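Local coordinates for Na Glutathione S-transferase 1 (Necator americanus, PDB 2ON7), which probably catalyses the conjugation of glutathione, through its thiol, to electrophilic compounds, at residues Q119-V124 with V171-E176; S90-Y95 with L153-L158; R19-L24 with A66-L71. All blocks are in the same frame, centred on the assembly; numbering follows the deposited sequence.

Interaction 1. Residues Q119-V124 with V171-E176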
loop_
_atom_site.group_PDB
_atom_site.type_symbol
_atom_site.label_atom_id
_atom_site.label_comp_id
_atom_site.label_asym_id
_atom_site.label_seq_id
_atom_site.Cartn_x
_atom_site.Cartn_y
_atom_site.Cartn_z
ATOM N N GLN A 119 20.312 -1.298 -20.297
ATOM C CA GLN A 119 20.673 -0.119 -19.508
ATOM C C GLN A 119 19.707 0.119 -18.344
ATOM O O GLN A 119 20.137 0.381 -17.218
ATOM C CB GLN A 119 20.766 1.117 -20.414
ATOM C CG GLN A 119 22.129 1.294 -21.143
ATOM C CD GLN A 119 22.229 0.579 -22.507
ATOM O OE1 GLN A 119 22.529 1.207 -23.528
ATOM N NE2 GLN A 119 21.996 -0.734 -22.519
ATOM N N LEU A 120 18.405 0.036 -18.618
ATOM C CA LEU A 120 17.403 0.064 -17.546
ATOM C C LEU A 120 17.446 -1.174 -16.625
ATOM O O LEU A 120 16.985 -1.106 -15.493
ATOM C CB LEU A 120 15.981 0.332 -18.088
ATOM C CG LEU A 120 15.692 1.681 -18.783
ATOM C CD1 LEU A 120 14.514 1.583 -19.755
ATOM C CD2 LEU A 120 15.444 2.774 -17.764
ATOM N N LYS A 121 18.012 -2.284 -17.088
ATOM C CA LYS A 121 18.276 -3.421 -16.213
ATOM C C LYS A 121 19.341 -3.087 -15.200
ATOM O O LYS A 121 19.104 -3.199 -13.994
ATOM C CB LYS A 121 18.700 -4.660 -16.988
ATOM C CG LYS A 121 18.770 -5.933 -16.135
ATOM C CD LYS A 121 18.511 -7.163 -16.978
ATOM C CE LYS A 121 19.225 -7.056 -18.308
ATOM N NZ LYS A 121 19.290 -8.342 -19.023
ATOM N N LYS A 122 20.508 -2.689 -15.703
ATOM C CA LYS A 122 21.645 -2.251 -14.889
ATOM C C LYS A 122 21.306 -1.199 -13.840
ATOM O O LYS A 122 21.482 -1.453 -12.644
ATOM C CB LYS A 122 22.794 -1.752 -15.765
ATOM C CG LYS A 122 23.910 -2.769 -15.880
ATOM C CD LYS A 122 24.743 -2.597 -17.155
ATOM C CE LYS A 122 24.921 -3.949 -17.851
ATOM N NZ LYS A 122 23.579 -4.651 -18.064
ATOM N N GLU A 123 20.807 -0.044 -14.292
ATOM C CA GLU A 123 20.643 1.143 -13.442
ATOM C C GLU A 123 19.359 1.219 -12.577
ATOM O O GLU A 123 19.316 1.975 -11.596
ATOM C CB GLU A 123 20.814 2.425 -14.283
ATOM C CG GLU A 123 22.278 2.727 -14.713
ATOM C CD GLU A 123 22.387 3.891 -15.699
ATOM O OE1 GLU A 123 23.423 4.597 -15.680
ATOM O OE2 GLU A 123 21.437 4.108 -16.491
ATOM N N VAL A 124 18.344 0.426 -12.920
ATOM C CA VAL A 124 17.036 0.519 -12.269
ATOM C C VAL A 124 16.560 -0.831 -11.697
ATOM O O VAL A 124 16.394 -0.939 -10.487
ATOM C CB VAL A 124 15.961 1.230 -13.197
ATOM C CG1 VAL A 124 14.578 1.178 -12.603
ATOM C CG2 VAL A 124 16.360 2.692 -13.475
ATOM N N VAL A 171 13.826 -11.697 -17.640
ATOM C CA VAL A 171 15.188 -11.626 -17.143
ATOM C C VAL A 171 15.603 -13.010 -16.615
ATOM O O VAL A 171 15.434 -13.295 -15.418
ATOM C CB VAL A 171 15.324 -10.533 -16.040
ATOM C CG1 VAL A 171 16.753 -10.381 -15.626
ATOM C CG2 VAL A 171 14.753 -9.173 -16.524
ATOM N N PRO A 172 16.159 -13.867 -17.503
ATOM C CA PRO A 172 16.499 -15.266 -17.175
ATOM C C PRO A 172 17.373 -15.461 -15.907
ATOM O O PRO A 172 17.241 -16.471 -15.224
ATOM C CB PRO A 172 17.228 -15.772 -18.454
ATOM C CG PRO A 172 17.617 -14.527 -19.225
ATOM C CD PRO A 172 16.518 -13.534 -18.895
ATOM N N GLU A 173 18.257 -14.511 -15.611
ATOM C CA GLU A 173 19.111 -14.571 -14.409
ATOM C C GLU A 173 18.626 -13.704 -13.236
ATOM O O GLU A 173 19.448 -13.132 -12.506
ATOM C CB GLU A 173 20.562 -14.229 -14.743
ATOM C CG GLU A 173 20.743 -13.505 -16.055
ATOM C CD GLU A 173 20.139 -12.118 -16.055
ATOM O OE1 GLU A 173 19.212 -11.840 -16.853
ATOM O OE2 GLU A 173 20.619 -11.311 -15.259
ATOM N N PHE A 174 17.305 -13.652 -13.031
ATOM C CA PHE A 174 16.736 -12.762 -12.030
ATOM C C PHE A 174 17.010 -13.195 -10.573
ATOM O O PHE A 174 17.182 -12.360 -9.667
ATOM C CB PHE A 174 15.229 -12.553 -12.280
ATOM C CG PHE A 174 14.663 -11.399 -11.541
ATOM C CD1 PHE A 174 15.220 -10.124 -11.689
ATOM C CD2 PHE A 174 13.560 -11.561 -10.701
ATOM C CE1 PHE A 174 14.701 -9.048 -11.002
ATOM C CE2 PHE A 174 13.010 -10.483 -10.032
ATOM C CZ PHE A 174 13.590 -9.237 -10.153
ATOM N N LEU A 175 17.098 -14.506 -10.368
ATOM C CA LEU A 175 17.196 -15.046 -9.023
ATOM C C LEU A 175 18.628 -15.435 -8.688
ATOM O O LEU A 175 18.885 -16.082 -7.673
ATOM C CB LEU A 175 16.250 -16.227 -8.881
ATOM C CG LEU A 175 14.809 -15.898 -9.275
ATOM C CD1 LEU A 175 13.926 -17.075 -8.892
ATOM C CD2 LEU A 175 14.232 -14.567 -8.648
ATOM N N GLU A 176 19.553 -15.005 -9.544
ATOM C CA GLU A 176 20.970 -15.349 -9.460
ATOM C C GLU A 176 21.579 -15.348 -8.039
ATOM O O GLU A 176 22.125 -16.367 -7.589
ATOM C CB GLU A 176 21.809 -14.493 -10.435
ATOM C CG GLU A 176 22.060 -15.157 -11.795
ATOM C CD GLU A 176 23.278 -14.594 -12.606
ATOM O OE1 GLU A 176 23.850 -13.541 -12.284
ATOM O OE2 GLU A 176 23.644 -15.219 -13.615
#
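The flat group that meets its partner across this contact is the carboxylate of E173, approached by the ammonium end of K121. OE1 is the nearer oxygen, 4.1 Å from K121 NZ, and OE2 lies farther back, so the opposite charges are near each other without bonding, and any attraction is probably weak. The ring of F174 reaches none of 119-124; it touches L125, M167 and L168 instead, with F133 meeting it at about 65° between planes. E173 is partly exposed, whereas F174 is buried.

Apart from the charges, the aliphatic part of K121 does the touching. Its CD lies 3.9 Å from V171 CG1, and the two side chains run past each other in opposite directions. K121 holds CG anti to the backbone N (chi1 -171°), which sends the chain out from the helix toward the loop; a bend at chi3 (42°) then turns the amine aside. That bend suits its stronger partner, E118, which binds NZ in a salt bridge within the same helix. E118 is thus the bonded partner of the amine, and E173 is only a nearby charge.

The loop is shaped by two overlapping type I turns, V171 to F174 and E173 to E176, the first closed by a weak bond from F174 N to V171 O. R129 binds F174 O from helix 117-141. Such a turn-rich connection between helices 155-168 and 179-189, laid against an earlier helix, belongs to the all-helical C-terminal domain of the glutathione S-transferase fold.

Interaction 2. Residues S90-Y95 with L153-L158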
loop_
_atom_site.group_PDB
_atom_site.type_symbol
_atom_site.label_atom_id
_atom_site.label_comp_id
_atom_site.label_asym_id
_atom_site.label_seq_id
_atom_site.Cartn_x
_atom_site.Cartn_y
_atom_site.Cartn_z
ATOM N N SER A 90 2.947 -5.575 5.642
ATOM C CA SER A 90 4.166 -4.818 5.562
ATOM C C SER A 90 5.066 -5.311 4.431
ATOM O O SER A 90 5.827 -4.530 3.878
ATOM C CB SER A 90 4.912 -4.836 6.903
ATOM O OG SER A 90 5.779 -5.965 7.009
ATOM N N LEU A 91 5.006 -6.609 4.117
ATOM C CA LEU A 91 5.799 -7.183 3.033
ATOM C C LEU A 91 5.212 -6.886 1.673
ATOM O O LEU A 91 5.909 -6.800 0.694
ATOM C CB LEU A 91 5.926 -8.694 3.191
ATOM C CG LEU A 91 6.933 -9.227 4.228
ATOM C CD1 LEU A 91 6.475 -10.610 4.718
ATOM C CD2 LEU A 91 8.347 -9.284 3.639
ATOM N N ALA A 92 3.905 -6.753 1.621
ATOM C CA ALA A 92 3.209 -6.538 0.397
ATOM C C ALA A 92 3.427 -5.103 -0.055
ATOM O O ALA A 92 3.428 -4.854 -1.271
ATOM C CB ALA A 92 1.739 -6.800 0.610
ATOM N N ASP A 93 3.544 -4.185 0.924
ATOM C CA ASP A 93 3.827 -2.764 0.723
ATOM C C ASP A 93 5.302 -2.520 0.330
ATOM O O ASP A 93 5.629 -1.568 -0.417
ATOM C CB ASP A 93 3.561 -1.967 2.032
ATOM C CG ASP A 93 2.106 -1.567 2.241
ATOM O OD1 ASP A 93 1.248 -1.755 1.337
ATOM O OD2 ASP A 93 1.823 -1.015 3.336
ATOM N N GLN A 94 6.187 -3.337 0.892
ATOM C CA GLN A 94 7.614 -3.275 0.550
ATOM C C GLN A 94 7.799 -3.729 -0.877
ATOM O O GLN A 94 8.504 -3.074 -1.646
ATOM C CB GLN A 94 8.463 -4.159 1.492
ATOM C CG GLN A 94 9.976 -4.056 1.318
ATOM C CD GLN A 94 10.547 -2.670 1.609
ATOM O OE1 GLN A 94 9.909 -1.819 2.280
ATOM N NE2 GLN A 94 11.774 -2.439 1.118
ATOM N N TYR A 95 7.170 -4.864 -1.207
ATOM C CA TYR A 95 7.017 -5.306 -2.588
ATOM C C TYR A 95 6.471 -4.221 -3.556
ATOM O O TYR A 95 6.966 -4.069 -4.660
ATOM C CB TYR A 95 6.166 -6.568 -2.657
ATOM C CG TYR A 95 5.719 -6.904 -4.051
ATOM C CD1 TYR A 95 6.553 -7.597 -4.934
ATOM C CD2 TYR A 95 4.452 -6.534 -4.491
ATOM C CE1 TYR A 95 6.113 -7.903 -6.239
ATOM C CE2 TYR A 95 4.019 -6.815 -5.762
ATOM C CZ TYR A 95 4.844 -7.511 -6.631
ATOM O OH TYR A 95 4.367 -7.769 -7.904
ATOM N N LEU A 153 0.522 -20.582 4.119
ATOM C CA LEU A 153 0.360 -19.668 2.987
ATOM C C LEU A 153 -0.418 -18.421 3.415
ATOM O O LEU A 153 -1.434 -18.517 4.103
ATOM C CB LEU A 153 -0.377 -20.393 1.818
ATOM C CG LEU A 153 -0.750 -19.768 0.448
ATOM C CD1 LEU A 153 -1.681 -18.568 0.569
ATOM C CD2 LEU A 153 0.486 -19.316 -0.382
ATOM N N THR A 154 0.082 -17.257 3.021
ATOM C CA THR A 154 -0.666 -16.011 3.071
ATOM C C THR A 154 -0.571 -15.386 1.685
ATOM O O THR A 154 0.245 -15.828 0.870
ATOM C CB THR A 154 -0.081 -15.008 4.105
ATOM O OG1 THR A 154 1.174 -14.519 3.628
ATOM C CG2 THR A 154 0.106 -15.642 5.488
ATOM N N TRP A 155 -1.372 -14.352 1.421
ATOM C CA TRP A 155 -1.405 -13.693 0.107
ATOM C C TRP A 155 -0.096 -13.085 -0.396
ATOM O O TRP A 155 0.067 -12.975 -1.610
ATOM C CB TRP A 155 -2.561 -12.643 0.019
ATOM C CG TRP A 155 -2.520 -11.450 0.953
ATOM C CD1 TRP A 155 -2.862 -11.426 2.285
ATOM C CD2 TRP A 155 -2.188 -10.088 0.609
ATOM N NE1 TRP A 155 -2.727 -10.145 2.782
ATOM C CE2 TRP A 155 -2.319 -9.313 1.774
ATOM C CE3 TRP A 155 -1.780 -9.455 -0.581
ATOM C CZ2 TRP A 155 -2.040 -7.932 1.796
ATOM C CZ3 TRP A 155 -1.518 -8.075 -0.574
ATOM C CH2 TRP A 155 -1.662 -7.324 0.615
ATOM N N VAL A 156 0.820 -12.620 0.479
ATOM C CA VAL A 156 2.122 -12.133 -0.033
ATOM C C VAL A 156 2.934 -13.232 -0.721
ATOM O O VAL A 156 3.628 -12.953 -1.689
ATOM C CB VAL A 156 3.135 -11.599 1.015
ATOM C CG1 VAL A 156 3.317 -10.122 0.886
ATOM C CG2 VAL A 156 2.917 -12.128 2.383
ATOM N N ASP A 157 2.916 -14.443 -0.171
ATOM C CA ASP A 157 3.552 -15.597 -0.828
ATOM C C ASP A 157 3.267 -15.614 -2.374
ATOM O O ASP A 157 4.155 -15.848 -3.185
ATOM C CB ASP A 157 3.108 -16.889 -0.129
ATOM C CG ASP A 157 3.653 -16.987 1.325
ATOM O OD1 ASP A 157 2.897 -17.303 2.270
ATOM O OD2 ASP A 157 4.869 -16.706 1.512
ATOM N N LEU A 158 2.037 -15.277 -2.744
ATOM C CA LEU A 158 1.549 -15.336 -4.112
ATOM C C LEU A 158 2.031 -14.164 -4.918
ATOM O O LEU A 158 2.531 -14.327 -6.031
ATOM C CB LEU A 158 0.015 -15.363 -4.113
ATOM C CG LEU A 158 -0.728 -16.327 -3.207
ATOM C CD1 LEU A 158 -2.206 -15.949 -3.248
ATOM C CD2 LEU A 158 -0.525 -17.765 -3.705
#
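A92 and V156 meet where helices 82-109 and 155-168 come together in the core of the helical C-terminal domain of the glutathione S-transferase fold. The backbones approach closely, with A92 CA 5.7 Å from V156 CA, consistent with the small alanine side chain at this point. V156 points its CG1 branch straight into the facing helix: the methyl comes to 3.5 Å from A92 N and also rests against A92 CB. The preceding residue, L91, offers its CB to V156 CG1 at 3.8 Å, so a single branch of valine is seated against two successive residues.

W155 approaches from a different direction. Its chi1 of 63° puts CG between the backbone N and the carbonyl carbon, the crowded position, and swings the indole across toward helix 82-109. The far end of the six-membered ring then reaches the alanine: W155 CH2 lies 3.4 Å from A92 CB, with CZ3 next, and the methyl meets the ring obliquely. A92 CB is therefore met from two directions roughly at right angles, by the indole and by the valine methyl, while the indole also contacts L65 and A72 of helix 64-75.

Behind this interface the helix faces other partners. F48 of the second subunit packs on L91 and Q94, consistent with the lock-and-key contact of related dimeric transferases. Y95 directs its ring edge, in plane, at A92 O and meets H163 edge-to-face.

Around the first turn of helix 155-168, T154 and D157 are tied together and to the preceding loop. D157 OD2 accepts a hydrogen bond from L148 N, and T154 N donates to D157 OD1 at 2.9 Å, nearly straight at 171°, reaching the anti side of the carboxylate only 16° out of its plane.

Interaction 3. Residues R19-L24 with A66-L71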
loop_
_atom_site.group_PDB
_atom_site.type_symbol
_atom_site.label_atom_id
_atom_site.label_comp_id
_atom_site.label_asym_id
_atom_site.label_seq_id
_atom_site.Cartn_x
_atom_site.Cartn_y
_atom_site.Cartn_z
ATOM N N ARG A 19 -7.029 -13.715 -8.286
ATOM C CA ARG A 19 -7.358 -14.951 -8.977
ATOM C C ARG A 19 -6.779 -16.145 -8.251
ATOM O O ARG A 19 -7.410 -17.182 -8.146
ATOM C CB ARG A 19 -6.850 -14.947 -10.426
ATOM C CG ARG A 19 -7.452 -13.885 -11.259
ATOM C CD ARG A 19 -6.864 -13.947 -12.629
ATOM N NE ARG A 19 -7.398 -12.896 -13.484
ATOM C CZ ARG A 19 -6.666 -12.015 -14.158
ATOM N NH1 ARG A 19 -5.355 -12.056 -14.091
ATOM N NH2 ARG A 19 -7.265 -11.115 -14.931
ATOM N N GLN A 20 -5.536 -15.988 -7.823
ATOM C CA GLN A 20 -4.838 -17.021 -7.099
ATOM C C GLN A 20 -5.482 -17.274 -5.760
ATOM O O GLN A 20 -5.518 -18.378 -5.354
ATOM C CB GLN A 20 -3.310 -16.750 -7.029
ATOM C CG GLN A 20 -2.658 -17.057 -8.382
ATOM C CD GLN A 20 -1.164 -16.805 -8.466
ATOM O OE1 GLN A 20 -0.618 -16.576 -9.547
ATOM N NE2 GLN A 20 -0.502 -16.861 -7.353
ATOM N N ILE A 21 -6.014 -16.267 -5.092
ATOM C CA ILE A 21 -6.717 -16.510 -3.832
ATOM C C ILE A 21 -7.981 -17.304 -4.039
ATOM O O ILE A 21 -8.156 -18.326 -3.397
ATOM C CB ILE A 21 -7.022 -15.241 -3.036
ATOM C CG1 ILE A 21 -5.719 -14.632 -2.512
ATOM C CG2 ILE A 21 -7.955 -15.585 -1.867
ATOM C CD1 ILE A 21 -5.513 -14.780 -1.039
ATOM N N PHE A 22 -8.825 -16.858 -4.966
ATOM C CA PHE A 22 -10.037 -17.589 -5.378
ATOM C C PHE A 22 -9.789 -19.069 -5.690
ATOM O O PHE A 22 -10.548 -19.937 -5.233
ATOM C CB PHE A 22 -10.602 -16.963 -6.632
ATOM C CG PHE A 22 -11.367 -15.685 -6.402
ATOM C CD1 PHE A 22 -12.318 -15.595 -5.395
ATOM C CD2 PHE A 22 -11.195 -14.595 -7.257
ATOM C CE1 PHE A 22 -13.027 -14.459 -5.214
ATOM C CE2 PHE A 22 -11.920 -13.460 -7.080
ATOM C CZ PHE A 22 -12.842 -13.387 -6.039
ATOM N N ALA A 23 -8.750 -19.352 -6.494
ATOM C CA ALA A 23 -8.406 -20.739 -6.849
ATOM C C ALA A 23 -7.912 -21.501 -5.627
ATOM O O ALA A 23 -8.230 -22.659 -5.442
ATOM C CB ALA A 23 -7.380 -20.785 -7.972
ATOM N N LEU A 24 -7.180 -20.827 -4.733
ATOM C CA LEU A 24 -6.856 -21.501 -3.462
ATOM C C LEU A 24 -8.103 -21.835 -2.583
ATOM O O LEU A 24 -8.067 -22.711 -1.725
ATOM C CB LEU A 24 -5.835 -20.696 -2.681
ATOM C CG LEU A 24 -4.371 -20.748 -3.126
ATOM C CD1 LEU A 24 -3.642 -19.666 -2.351
ATOM C CD2 LEU A 24 -3.703 -22.113 -2.881
ATOM N N ALA A 66 -5.807 -3.963 -1.450
ATOM C CA ALA A 66 -7.015 -3.933 -0.642
ATOM C C ALA A 66 -7.939 -5.092 -1.008
ATOM O O ALA A 66 -8.572 -5.649 -0.119
ATOM C CB ALA A 66 -7.790 -2.573 -0.808
ATOM N N ILE A 67 -8.031 -5.402 -2.299
ATOM C CA ILE A 67 -8.763 -6.555 -2.805
ATOM C C ILE A 67 -8.110 -7.842 -2.370
ATOM O O ILE A 67 -8.776 -8.724 -1.796
ATOM C CB ILE A 67 -8.811 -6.558 -4.334
ATOM C CG1 ILE A 67 -9.629 -5.366 -4.853
ATOM C CG2 ILE A 67 -9.362 -7.894 -4.870
ATOM C CD1 ILE A 67 -9.389 -5.129 -6.293
ATOM N N CYS A 68 -6.805 -7.952 -2.614
ATOM C CA CYS A 68 -6.097 -9.169 -2.238
ATOM C C CYS A 68 -6.214 -9.400 -0.699
ATOM O O CYS A 68 -6.466 -10.534 -0.253
ATOM C CB CYS A 68 -4.656 -9.326 -2.902
ATOM S SG CYS A 68 -4.364 -11.068 -3.132
ATOM N N ARG A 69 -6.119 -8.333 0.110
ATOM C CA ARG A 69 -6.192 -8.510 1.554
ATOM C C ARG A 69 -7.584 -8.962 1.941
ATOM O O ARG A 69 -7.727 -9.890 2.731
ATOM C CB ARG A 69 -5.802 -7.239 2.302
ATOM C CG ARG A 69 -5.852 -7.303 3.856
ATOM C CD ARG A 69 -5.543 -5.966 4.481
ATOM N NE ARG A 69 -4.292 -5.477 3.910
ATOM C CZ ARG A 69 -4.187 -4.516 2.983
ATOM N NH1 ARG A 69 -5.256 -3.841 2.557
ATOM N NH2 ARG A 69 -2.997 -4.205 2.510
ATOM N N TYR A 70 -8.598 -8.353 1.328
ATOM C CA TYR A 70 -9.988 -8.628 1.652
ATOM C C TYR A 70 -10.307 -10.124 1.393
ATOM O O TYR A 70 -10.841 -10.831 2.280
ATOM C CB TYR A 70 -10.941 -7.687 0.863
ATOM C CG TYR A 70 -12.407 -8.094 0.968
ATOM C CD1 TYR A 70 -13.200 -7.627 2.010
ATOM C CD2 TYR A 70 -13.000 -8.936 0.016
ATOM C CE1 TYR A 70 -14.538 -8.018 2.149
ATOM C CE2 TYR A 70 -14.369 -9.340 0.141
ATOM C CZ TYR A 70 -15.111 -8.863 1.224
ATOM O OH TYR A 70 -16.419 -9.213 1.393
ATOM N N LEU A 71 -10.024 -10.584 0.184
ATOM C CA LEU A 71 -10.324 -11.949 -0.181
ATOM C C LEU A 71 -9.573 -12.916 0.736
ATOM O O LEU A 71 -10.195 -13.860 1.231
ATOM C CB LEU A 71 -9.995 -12.228 -1.668
ATOM C CG LEU A 71 -10.813 -11.411 -2.662
ATOM C CD1 LEU A 71 -10.169 -11.474 -4.034
ATOM C CD2 LEU A 71 -12.281 -11.900 -2.676
#
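I21 and L71 meet at the tight part of this contact, between two almost parallel helical segments: the axes of 19-24 and 66-71 lie 12° apart and approach to 9.8 Å. The branch I21 CG2, anti to the backbone N, reaches L71 CB at 3.9 Å, and the two side chains cross at a slant. The other branch, I21 CG1, is directed to C68 SG, also 3.9 Å away. One isoleucine thus spans a full turn of the facing helix, from C68 to L71, with a separate branch for each.

F22 adds an aromatic partner. Its ring takes the forked end of L71: the methyl CD1 sits over one face, 4.2 Å from the ring centroid and 26° off the normal, a CH-pi contact, while L71 CD2 lies 3.7 Å from F22 CE1. With chi1 at -78°, CG stands beside the backbone N, and the ring extends toward L71 although the residue starts at the flank of its helix.

Beyond these four residues the contact slackens. A23 and L24 are partly exposed and do not reach 66-71; A23 touches W197, and L24 touches F77 and L153.

A covalent link joins the same two helices, since C68 SG is disulfide-bonded to C17, one turn before I21 in helix 16-25. The arrangement is that of the thioredoxin-like N-terminal domain, in which these helices lie side by side. L54 of strand 53-56 lies against L71, F29 stacks on the F22 ring with Y4 nearby, and W155 and L158 of helix 155-168 touch I21 from the C-terminal domain.

From the N terminus, interaction 3 closes first: 66-71 returns to 19-24 after 41 residues holding both strands and helix, tying together two helices of the thioredoxin-like domain. Only then does interaction 2 open, at 90-95, and before it closes at 153-158 interaction 1 has begun at 119-124; the latter ends at 171-176, so these two cross along the chain. Both span connections of helix and loop without strand and knit the C-terminal domain. Interactions 2 and 3 touch, their centres 12 Å apart, which joins the two domains, and both reach the second subunit. Interaction 1 stands apart, its centre about 29 Å from that of interaction 3, across the middle of the chain.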